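Local structure of cellobiose 2-epimerase (Ruminococcus albus, 3VW5) at residues A309-I314 and I383-D388; Q8-H13 and M378-I383; E246-M251 and K273-I278. The protein catalyses the reversible epimerization of cellobiose to 4-O-beta-D-glucopyranosyl-D-mannose, acting on an unmodified sugar. The protein carries 2 engineered substitutions. All coordinates share one frame; numbering follows the deposited sequence.

How the interactions relate
The three contacts are neighbours in the (alpha/alpha)6 barrel. Interaction 1 joins helices 303-318 and 373-385, and interaction 2 sets helix 2-19 against the same helix 373-385; they share Ile383, and their centres are about 11 Å apart. Interaction 3, between helices 241-258 and 261-281, comes earlier in the chain than interaction 1, with centres about 13 Å apart, and falls within the long span that interaction 2 bridges from N- to C-terminal helix. Trp249 connects them: it packs on Val311 and Arg385 of interaction 1 and on Glu381 of helix 373-385. The contacts thus tie adjacent inner helices to each other and to the outer layer, and interaction 2 brings the chain's two end regions together.

Interaction 1 (A309-I314 and I383-D388); sequences AVVGFI and ITRGVD
The CG1 methyl of Val311 meets the Arg385 guanidinium obliquely, 3.7 Å from Arg385 NH2. The two side chains cross at about a right angle, the valine methyl meeting the end of the arginine. CG1 is anti to the backbone N (chi1 -177°), which holds it in this place, and Trp249 of helix 241-258 packs against both partners.

One helical turn further, Ile314 sends its CG2 branch into the angle between two residues of the other segment. CG2 lies 3.9 Å from Arg385 CD, touching the aliphatic part of the chain, and on its other contact it meets Val387 CG1 at 3.6 Å. Beta-branched isoleucine suits the position because one branch serves this contact while CD1, on the other branch, packs on Val382 of helix 373-385. Helices 303-318 and 373-385 are neighbours in the inner layer of the (alpha/alpha)6 barrel, and this contact lies where the second of them ends. There Gly386 leaves the helical conformation with phi 43°, a backbone setting that glycine adopts easily, and the turn carries Val387 back over Ile314. Val387 also reaches Leu326 of the outer helix 323-340.

Arg385 is extended from CG to NE, which carries its charged end past Ile314. NE is salt-bridged to Glu381 OE1, one turn back on its own helix, while NH1 reaches across to hydrogen-bond with Gln318 OE1 and Asn315 OD1, both of helix 303-318. Replacing the arginine by a leucine would probably leave the Glu381 carboxylate without one of its cationic mates and the Gln318 and Asn315 side-chain oxygens without this donor. Glu381 OE2 is paired with Arg253, so the carboxylate is shared by two arginines, whose NH2 groups come close to each other; its negative charge probably eases their proximity.

Interaction 2 (Q8-H13 and M378-I383); sequences QELTDH and MCMEVI
Glu9 OE1, on the residue just before the Leu10 that packs against Cys379, is gripped by two donors. His13 ND1 gives it a hydrogen bond of 2.6 Å from one turn further along the same helix. The carboxylate oxygen lies in the plane of the imidazole and is met on its syn side, with an N-H...O angle of 157°. The second donor is the indole NE1 of Trp349, from a loop, so two N-H donors hold this oxygen of the glutamate beside an apolar interface.

That interface is carried by Leu10. Its CB and CG both rest on Cys379 CB, the CB-CB distance being 3.6 Å, and Cys379 SG lies 3.9 Å from Leu10 CB. Cysteine is small enough to let the backbones approach at this point. With CG anti to the backbone N (chi1 -164°), the leucine brings CD1 to the neighbouring helix, 4.3 Å from Met380 CG. The same methyl faces Ile383 CD1 at a looser 4.5 Å, while Leu64 of helix 47-64 also touches Leu10.

The short helical segments cross at -132° with axes 9.6 Å apart. An outer helix, 2-19, thus lies against an inner one, 373-385, closing the ring of the (alpha/alpha)6 barrel where its chain ends meet.

Interaction 3 (E246-M251 and K273-I278); sequences EATWLM and KISHNI
Thr248 of helix 241-258 meets Ile274 and Ser275 of helix 261-281. These consecutive antiparallel helices form one of the hairpins from which an (alpha/alpha)6 barrel is built, the first helix in the inner layer and the second in the outer.

The apolar part of the contact belongs to the threonine methyl. Thr248 CG2 lies 3.6 Å from Ile274 CG2 and as close to Ile274 CB, the two side chains running alongside each other with opposite headings. A threonine suits this buried spot because its branched CB offers a methyl to the neighbour while keeping a hydroxyl for its own helix. Met251, one turn on, continues the apolar face, packing on Phe267 and Met270 of helix 261-281.

The polar groups are served within each helix. Thr248 OG1 sits between the backbone N and the carbonyl carbon (chi1 64°), from where it is hydrogen-bonded to the carbonyl oxygen of Ile245. Ser275 OG makes a weak hydrogen bond to Asp271 O; its small size suits the buried place beside the threonine. The two hydroxyls come near one another without closing up: Thr248 OG1 and Ser275 OG are 3.9 Å apart.

Interaction 1 (A309-I314 and I383-D388)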
loop_
_atom_site.group_PDB
_atom_site.type_symbol
_atom_site.label_atom_id
_atom_site.label_comp_id
_atom_site.label_asym_id
_atom_site.label_seq_id
_atom_site.Cartn_x
_atom_site.Cartn_y
_atom_site.Cartn_z
ATOM N N ALA A 309 4.567 10.367 0.727
ATOM C CA ALA A 309 5.586 11.392 0.509
ATOM C C ALA A 309 6.404 11.678 1.793
ATOM O O ALA A 309 7.610 11.939 1.731
ATOM C CB ALA A 309 4.980 12.653 -0.059
ATOM N N VAL A 310 5.746 11.606 2.953
ATOM C CA VAL A 310 6.425 11.780 4.238
ATOM C C VAL A 310 7.528 10.731 4.412
ATOM O O VAL A 310 8.687 11.078 4.660
ATOM C CB VAL A 310 5.444 11.756 5.427
ATOM C CG1 VAL A 310 6.194 11.675 6.739
ATOM C CG2 VAL A 310 4.588 12.992 5.413
ATOM N N VAL A 311 7.171 9.456 4.264
ATOM C CA VAL A 311 8.153 8.378 4.352
ATOM C C VAL A 311 9.259 8.504 3.289
ATOM O O VAL A 311 10.446 8.441 3.606
ATOM C CB VAL A 311 7.508 7.002 4.190
ATOM C CG1 VAL A 311 8.564 5.910 4.365
ATOM C CG2 VAL A 311 6.375 6.816 5.181
ATOM N N GLY A 312 8.868 8.666 2.028
ATOM C CA GLY A 312 9.819 8.684 0.932
ATOM C C GLY A 312 10.840 9.799 1.032
ATOM O O GLY A 312 12.003 9.625 0.687
ATOM N N PHE A 313 10.397 10.958 1.502
ATOM C CA PHE A 313 11.284 12.093 1.703
ATOM C C PHE A 313 12.274 11.879 2.861
ATOM O O PHE A 313 13.440 12.289 2.778
ATOM C CB PHE A 313 10.464 13.361 1.941
ATOM C CG PHE A 313 9.885 13.955 0.692
ATOM C CD1 PHE A 313 10.508 13.763 -0.541
ATOM C CD2 PHE A 313 8.715 14.715 0.748
ATOM C CE1 PHE A 313 9.981 14.315 -1.697
ATOM C CE2 PHE A 313 8.180 15.269 -0.401
ATOM C CZ PHE A 313 8.819 15.068 -1.629
ATOM N N ILE A 314 11.795 11.265 3.943
ATOM C CA ILE A 314 12.643 10.959 5.086
ATOM C C ILE A 314 13.694 9.936 4.667
ATOM O O ILE A 314 14.884 10.097 4.948
ATOM C CB ILE A 314 11.819 10.444 6.281
ATOM C CG1 ILE A 314 10.991 11.600 6.860
ATOM C CG2 ILE A 314 12.724 9.805 7.337
ATOM C CD1 ILE A 314 10.121 11.213 8.027
ATOM N N ILE A 383 8.237 6.845 13.315
ATOM C CA ILE A 383 8.614 6.430 14.648
ATOM C C ILE A 383 9.881 5.586 14.585
ATOM O O ILE A 383 10.864 5.851 15.280
ATOM C CB ILE A 383 7.479 5.613 15.304
ATOM C CG1 ILE A 383 6.379 6.550 15.801
ATOM C CG2 ILE A 383 8.028 4.750 16.433
ATOM C CD1 ILE A 383 5.147 5.842 16.274
ATOM N N THR A 384 9.853 4.587 13.716
ATOM C CA THR A 384 10.895 3.571 13.653
ATOM C C THR A 384 12.239 4.076 13.120
ATOM O O THR A 384 13.288 3.587 13.528
ATOM C CB THR A 384 10.408 2.386 12.802
ATOM O OG1 THR A 384 9.827 1.397 13.663
ATOM C CG2 THR A 384 11.546 1.775 12.015
ATOM N N ARG A 385 12.207 5.050 12.211
ATOM C CA ARG A 385 13.433 5.596 11.635
ATOM C C ARG A 385 14.082 6.620 12.560
ATOM O O ARG A 385 15.241 6.991 12.393
ATOM C CB ARG A 385 13.136 6.245 10.280
ATOM C CG ARG A 385 12.676 5.269 9.225
ATOM C CD ARG A 385 12.264 5.985 7.974
ATOM N NE ARG A 385 11.632 5.063 7.038
ATOM C CZ ARG A 385 12.170 4.678 5.884
ATOM N NH1 ARG A 385 13.356 5.148 5.502
ATOM N NH2 ARG A 385 11.510 3.830 5.105
ATOM N N GLY A 386 13.301 7.089 13.523
ATOM C CA GLY A 386 13.736 8.104 14.459
ATOM C C GLY A 386 14.521 9.285 13.910
ATOM O O GLY A 386 15.436 9.763 14.572
ATOM N N VAL A 387 14.199 9.775 12.719
ATOM C CA VAL A 387 14.720 11.087 12.360
ATOM C C VAL A 387 13.667 12.149 12.614
ATOM O O VAL A 387 12.534 12.036 12.164
ATOM C CB VAL A 387 15.348 11.171 10.939
ATOM C CG1 VAL A 387 15.046 9.939 10.141
ATOM C CG2 VAL A 387 14.923 12.436 10.230
ATOM N N ASP A 388 14.053 13.164 13.382
ATOM C CA ASP A 388 13.131 14.199 13.829
ATOM C C ASP A 388 13.412 15.547 13.179
ATOM O O ASP A 388 14.492 15.771 12.632
ATOM C CB ASP A 388 13.196 14.354 15.348
ATOM C CG ASP A 388 11.821 14.523 15.968
ATOM O OD1 ASP A 388 11.616 14.053 17.115
ATOM O OD2 ASP A 388 10.935 15.119 15.302
#

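Interaction 2 (Q8-H13 and M378-I383)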
loop_
_atom_site.group_PDB
_atom_site.type_symbol
_atom_site.label_atom_id
_atom_site.label_comp_id
_atom_site.label_asym_id
_atom_site.label_seq_id
_atom_site.Cartn_x
_atom_site.Cartn_y
_atom_site.Cartn_z
ATOM N N GLN A 8 1.447 10.475 18.273
ATOM C CA GLN A 8 0.178 10.828 18.907
ATOM C C GLN A 8 -1.008 10.601 17.976
ATOM O O GLN A 8 -2.071 10.095 18.391
ATOM C CB GLN A 8 0.202 12.288 19.321
ATOM C CG GLN A 8 0.328 12.495 20.803
ATOM C CD GLN A 8 -0.623 13.563 21.301
ATOM O OE1 GLN A 8 -1.801 13.569 20.938
ATOM N NE2 GLN A 8 -0.115 14.481 22.120
ATOM N N GLU A 9 -0.818 10.994 16.717
ATOM C CA GLU A 9 -1.840 10.803 15.696
ATOM C C GLU A 9 -2.143 9.312 15.521
ATOM O O GLU A 9 -3.299 8.905 15.401
ATOM C CB GLU A 9 -1.407 11.448 14.374
ATOM C CG GLU A 9 -2.403 11.254 13.241
ATOM C CD GLU A 9 -3.772 11.815 13.567
ATOM O OE1 GLU A 9 -4.771 11.330 12.991
ATOM O OE2 GLU A 9 -3.844 12.740 14.403
ATOM N N LEU A 10 -1.097 8.497 15.538
ATOM C CA LEU A 10 -1.275 7.055 15.478
ATOM C C LEU A 10 -2.006 6.520 16.712
ATOM O O LEU A 10 -3.034 5.844 16.573
ATOM C CB LEU A 10 0.075 6.356 15.295
ATOM C CG LEU A 10 0.149 4.894 14.836
ATOM C CD1 LEU A 10 1.042 4.113 15.775
ATOM C CD2 LEU A 10 -1.200 4.204 14.672
ATOM N N THR A 11 -1.490 6.826 17.906
ATOM C CA THR A 11 -2.027 6.226 19.135
ATOM C C THR A 11 -3.338 6.817 19.662
ATOM O O THR A 11 -4.125 6.100 20.288
ATOM C CB THR A 11 -1.010 6.222 20.286
ATOM O OG1 THR A 11 -0.782 7.567 20.737
ATOM C CG2 THR A 11 0.304 5.565 19.845
ATOM N N ASP A 12 -3.577 8.111 19.438
ATOM C CA ASP A 12 -4.765 8.740 20.026
ATOM C C ASP A 12 -5.882 8.975 19.030
ATOM O O ASP A 12 -7.035 9.170 19.426
ATOM C CB ASP A 12 -4.429 10.051 20.743
ATOM C CG ASP A 12 -3.404 9.864 21.848
ATOM O OD1 ASP A 12 -3.421 8.793 22.505
ATOM O OD2 ASP A 12 -2.571 10.779 22.057
ATOM N N HIS A 13 -5.549 8.958 17.740
ATOM C CA HIS A 13 -6.555 9.220 16.713
ATOM C C HIS A 13 -6.853 8.012 15.821
ATOM O O HIS A 13 -7.987 7.539 15.762
ATOM C CB HIS A 13 -6.183 10.458 15.873
ATOM C CG HIS A 13 -7.330 11.004 15.077
ATOM N ND1 HIS A 13 -7.191 11.486 13.791
ATOM C CD2 HIS A 13 -8.646 11.133 15.384
ATOM C CE1 HIS A 13 -8.367 11.883 13.343
ATOM N NE2 HIS A 13 -9.268 11.679 14.293
ATOM N N MET A 378 2.893 5.213 7.631
ATOM C CA MET A 378 3.689 6.441 7.772
ATOM C C MET A 378 4.029 6.741 9.234
ATOM O O MET A 378 5.163 7.091 9.570
ATOM C CB MET A 378 2.963 7.638 7.158
ATOM C CG MET A 378 3.712 8.951 7.281
ATOM S SD MET A 378 2.555 10.317 7.476
ATOM C CE MET A 378 1.793 9.910 9.051
ATOM N N CYS A 379 3.038 6.607 10.103
ATOM C CA CYS A 379 3.269 6.871 11.509
ATOM C C CYS A 379 4.359 5.937 12.026
ATOM O O CYS A 379 5.369 6.396 12.593
ATOM C CB CYS A 379 1.973 6.754 12.304
ATOM S SG CYS A 379 0.705 7.945 11.763
ATOM N N MET A 380 4.182 4.640 11.778
ATOM C CA MET A 380 5.139 3.640 12.236
ATOM C C MET A 380 6.516 3.795 11.624
ATOM O O MET A 380 7.522 3.613 12.315
ATOM C CB MET A 380 4.597 2.238 12.007
ATOM C CG MET A 380 3.273 2.061 12.699
ATOM S SD MET A 380 2.553 0.432 12.564
ATOM C CE MET A 380 0.976 0.801 11.778
ATOM N N GLU A 381 6.581 4.147 10.347
ATOM C CA GLU A 381 7.872 4.271 9.688
ATOM C C GLU A 381 8.649 5.449 10.248
ATOM O O GLU A 381 9.879 5.411 10.330
ATOM C CB GLU A 381 7.703 4.409 8.173
ATOM C CG GLU A 381 7.530 3.091 7.422
ATOM C CD GLU A 381 8.827 2.273 7.295
ATOM O OE1 GLU A 381 9.939 2.873 7.265
ATOM O OE2 GLU A 381 8.725 1.020 7.211
ATOM N N VAL A 382 7.918 6.494 10.629
ATOM C CA VAL A 382 8.513 7.734 11.119
ATOM C C VAL A 382 9.075 7.469 12.494
ATOM O O VAL A 382 10.228 7.809 12.798
ATOM C CB VAL A 382 7.471 8.867 11.217
ATOM C CG1 VAL A 382 7.988 9.993 12.110
ATOM C CG2 VAL A 382 7.107 9.396 9.828
ATOM N N ILE A 383 8.237 6.845 13.315
ATOM C CA ILE A 383 8.614 6.430 14.648
ATOM C C ILE A 383 9.881 5.586 14.585
ATOM O O ILE A 383 10.864 5.851 15.280
ATOM C CB ILE A 383 7.479 5.613 15.304
ATOM C CG1 ILE A 383 6.379 6.550 15.801
ATOM C CG2 ILE A 383 8.028 4.750 16.433
ATOM C CD1 ILE A 383 5.147 5.842 16.274
#

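Interaction 3 (E246-M251 and K273-I278)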
loop_
_atom_site.group_PDB
_atom_site.type_symbol
_atom_site.label_atom_id
_atom_site.label_comp_id
_atom_site.label_asym_id
_atom_site.label_seq_id
_atom_site.Cartn_x
_atom_site.Cartn_y
_atom_site.Cartn_z
ATOM N N GLU A 246 6.457 6.517 -3.228
ATOM C CA GLU A 246 6.279 5.275 -2.479
ATOM C C GLU A 246 7.268 4.191 -2.928
ATOM O O GLU A 246 7.908 3.522 -2.107
ATOM C CB GLU A 246 4.855 4.756 -2.652
ATOM C CG GLU A 246 4.529 3.560 -1.795
ATOM C CD GLU A 246 3.183 2.965 -2.135
ATOM O OE1 GLU A 246 2.594 3.371 -3.164
ATOM O OE2 GLU A 246 2.708 2.094 -1.371
ATOM N N ALA A 247 7.386 4.017 -4.238
ATOM C CA ALA A 247 8.297 3.026 -4.789
ATOM C C ALA A 247 9.733 3.251 -4.323
ATOM O O ALA A 247 10.454 2.288 -4.073
ATOM C CB ALA A 247 8.215 2.998 -6.305
ATOM N N THR A 248 10.146 4.509 -4.180
ATOM C CA THR A 248 11.531 4.794 -3.789
ATOM C C THR A 248 11.920 4.144 -2.471
ATOM O O THR A 248 12.939 3.456 -2.401
ATOM C CB THR A 248 11.852 6.291 -3.715
ATOM O OG1 THR A 248 11.064 6.922 -2.686
ATOM C CG2 THR A 248 11.618 6.949 -5.078
ATOM N N TRP A 249 11.130 4.361 -1.420
ATOM C CA TRP A 249 11.487 3.767 -0.131
ATOM C C TRP A 249 11.184 2.263 -0.054
ATOM O O TRP A 249 11.885 1.521 0.617
ATOM C CB TRP A 249 10.881 4.533 1.051
ATOM C CG TRP A 249 9.418 4.313 1.330
ATOM C CD1 TRP A 249 8.383 5.078 0.879
ATOM C CD2 TRP A 249 8.830 3.301 2.162
ATOM N NE1 TRP A 249 7.189 4.601 1.362
ATOM C CE2 TRP A 249 7.434 3.512 2.153
ATOM C CE3 TRP A 249 9.345 2.241 2.913
ATOM C CZ2 TRP A 249 6.542 2.696 2.865
ATOM C CZ3 TRP A 249 8.460 1.431 3.615
ATOM C CH2 TRP A 249 7.070 1.661 3.587
ATOM N N LEU A 250 10.156 1.826 -0.768
ATOM C CA LEU A 250 9.794 0.419 -0.829
ATOM C C LEU A 250 10.900 -0.402 -1.484
ATOM O O LEU A 250 11.191 -1.521 -1.066
ATOM C CB LEU A 250 8.501 0.255 -1.617
ATOM C CG LEU A 250 7.272 -0.160 -0.820
ATOM C CD1 LEU A 250 7.424 0.232 0.633
ATOM C CD2 LEU A 250 6.019 0.417 -1.441
ATOM N N MET A 251 11.516 0.150 -2.520
ATOM C CA MET A 251 12.569 -0.566 -3.216
ATOM C C MET A 251 13.877 -0.628 -2.407
ATOM O O MET A 251 14.574 -1.649 -2.432
ATOM C CB MET A 251 12.781 0.026 -4.604
ATOM C CG MET A 251 11.739 -0.434 -5.589
ATOM S SD MET A 251 12.020 0.086 -7.300
ATOM C CE MET A 251 12.031 1.865 -7.179
ATOM N N LYS A 273 17.245 9.619 -7.404
ATOM C CA LYS A 273 16.970 10.409 -8.592
ATOM C C LYS A 273 15.480 10.648 -8.719
ATOM O O LYS A 273 15.051 11.736 -9.089
ATOM C CB LYS A 273 17.506 9.731 -9.855
ATOM C CG LYS A 273 18.973 9.993 -10.116
ATOM C CD LYS A 273 19.448 9.226 -11.317
ATOM C CE LYS A 273 20.949 9.009 -11.253
ATOM N NZ LYS A 273 21.377 7.973 -12.244
ATOM N N ILE A 274 14.702 9.618 -8.410
ATOM C CA ILE A 274 13.250 9.710 -8.439
ATOM C C ILE A 274 12.782 10.642 -7.322
ATOM O O ILE A 274 11.902 11.465 -7.527
ATOM C CB ILE A 274 12.601 8.315 -8.302
ATOM C CG1 ILE A 274 13.098 7.399 -9.433
ATOM C CG2 ILE A 274 11.064 8.422 -8.263
ATOM C CD1 ILE A 274 12.693 5.962 -9.281
ATOM N N SER A 275 13.389 10.509 -6.147
ATOM C CA SER A 275 13.090 11.394 -5.032
ATOM C C SER A 275 13.307 12.859 -5.373
ATOM O O SER A 275 12.456 13.702 -5.076
ATOM C CB SER A 275 13.948 11.040 -3.832
ATOM O OG SER A 275 13.350 9.994 -3.104
ATOM N N HIS A 276 14.452 13.179 -5.967
ATOM C CA HIS A 276 14.730 14.574 -6.267
ATOM C C HIS A 276 13.722 15.080 -7.262
ATOM O O HIS A 276 13.213 16.189 -7.117
ATOM C CB HIS A 276 16.160 14.798 -6.790
ATOM C CG HIS A 276 17.182 14.901 -5.700
ATOM N ND1 HIS A 276 17.286 16.019 -4.887
ATOM C CD2 HIS A 276 18.119 14.013 -5.264
ATOM C CE1 HIS A 276 18.266 15.813 -4.000
ATOM N NE2 HIS A 276 18.788 14.610 -4.213
ATOM N N ASN A 277 13.426 14.256 -8.263
ATOM C CA ASN A 277 12.452 14.633 -9.277
ATOM C C ASN A 277 11.090 14.982 -8.680
ATOM O O ASN A 277 10.535 16.032 -8.985
ATOM C CB ASN A 277 12.291 13.549 -10.330
ATOM C CG ASN A 277 11.660 14.083 -11.599
ATOM O OD1 ASN A 277 12.119 15.085 -12.150
ATOM N ND2 ASN A 277 10.589 13.439 -12.057
ATOM N N ILE A 278 10.565 14.105 -7.823
ATOM C CA ILE A 278 9.259 14.307 -7.202
ATOM C C ILE A 278 9.211 15.575 -6.347
ATOM O O ILE A 278 8.234 16.333 -6.387
ATOM C CB ILE A 278 8.836 13.071 -6.376
ATOM C CG1 ILE A 278 8.483 11.940 -7.334
ATOM C CG2 ILE A 278 7.618 13.388 -5.505
ATOM C CD1 ILE A 278 7.351 12.315 -8.275
#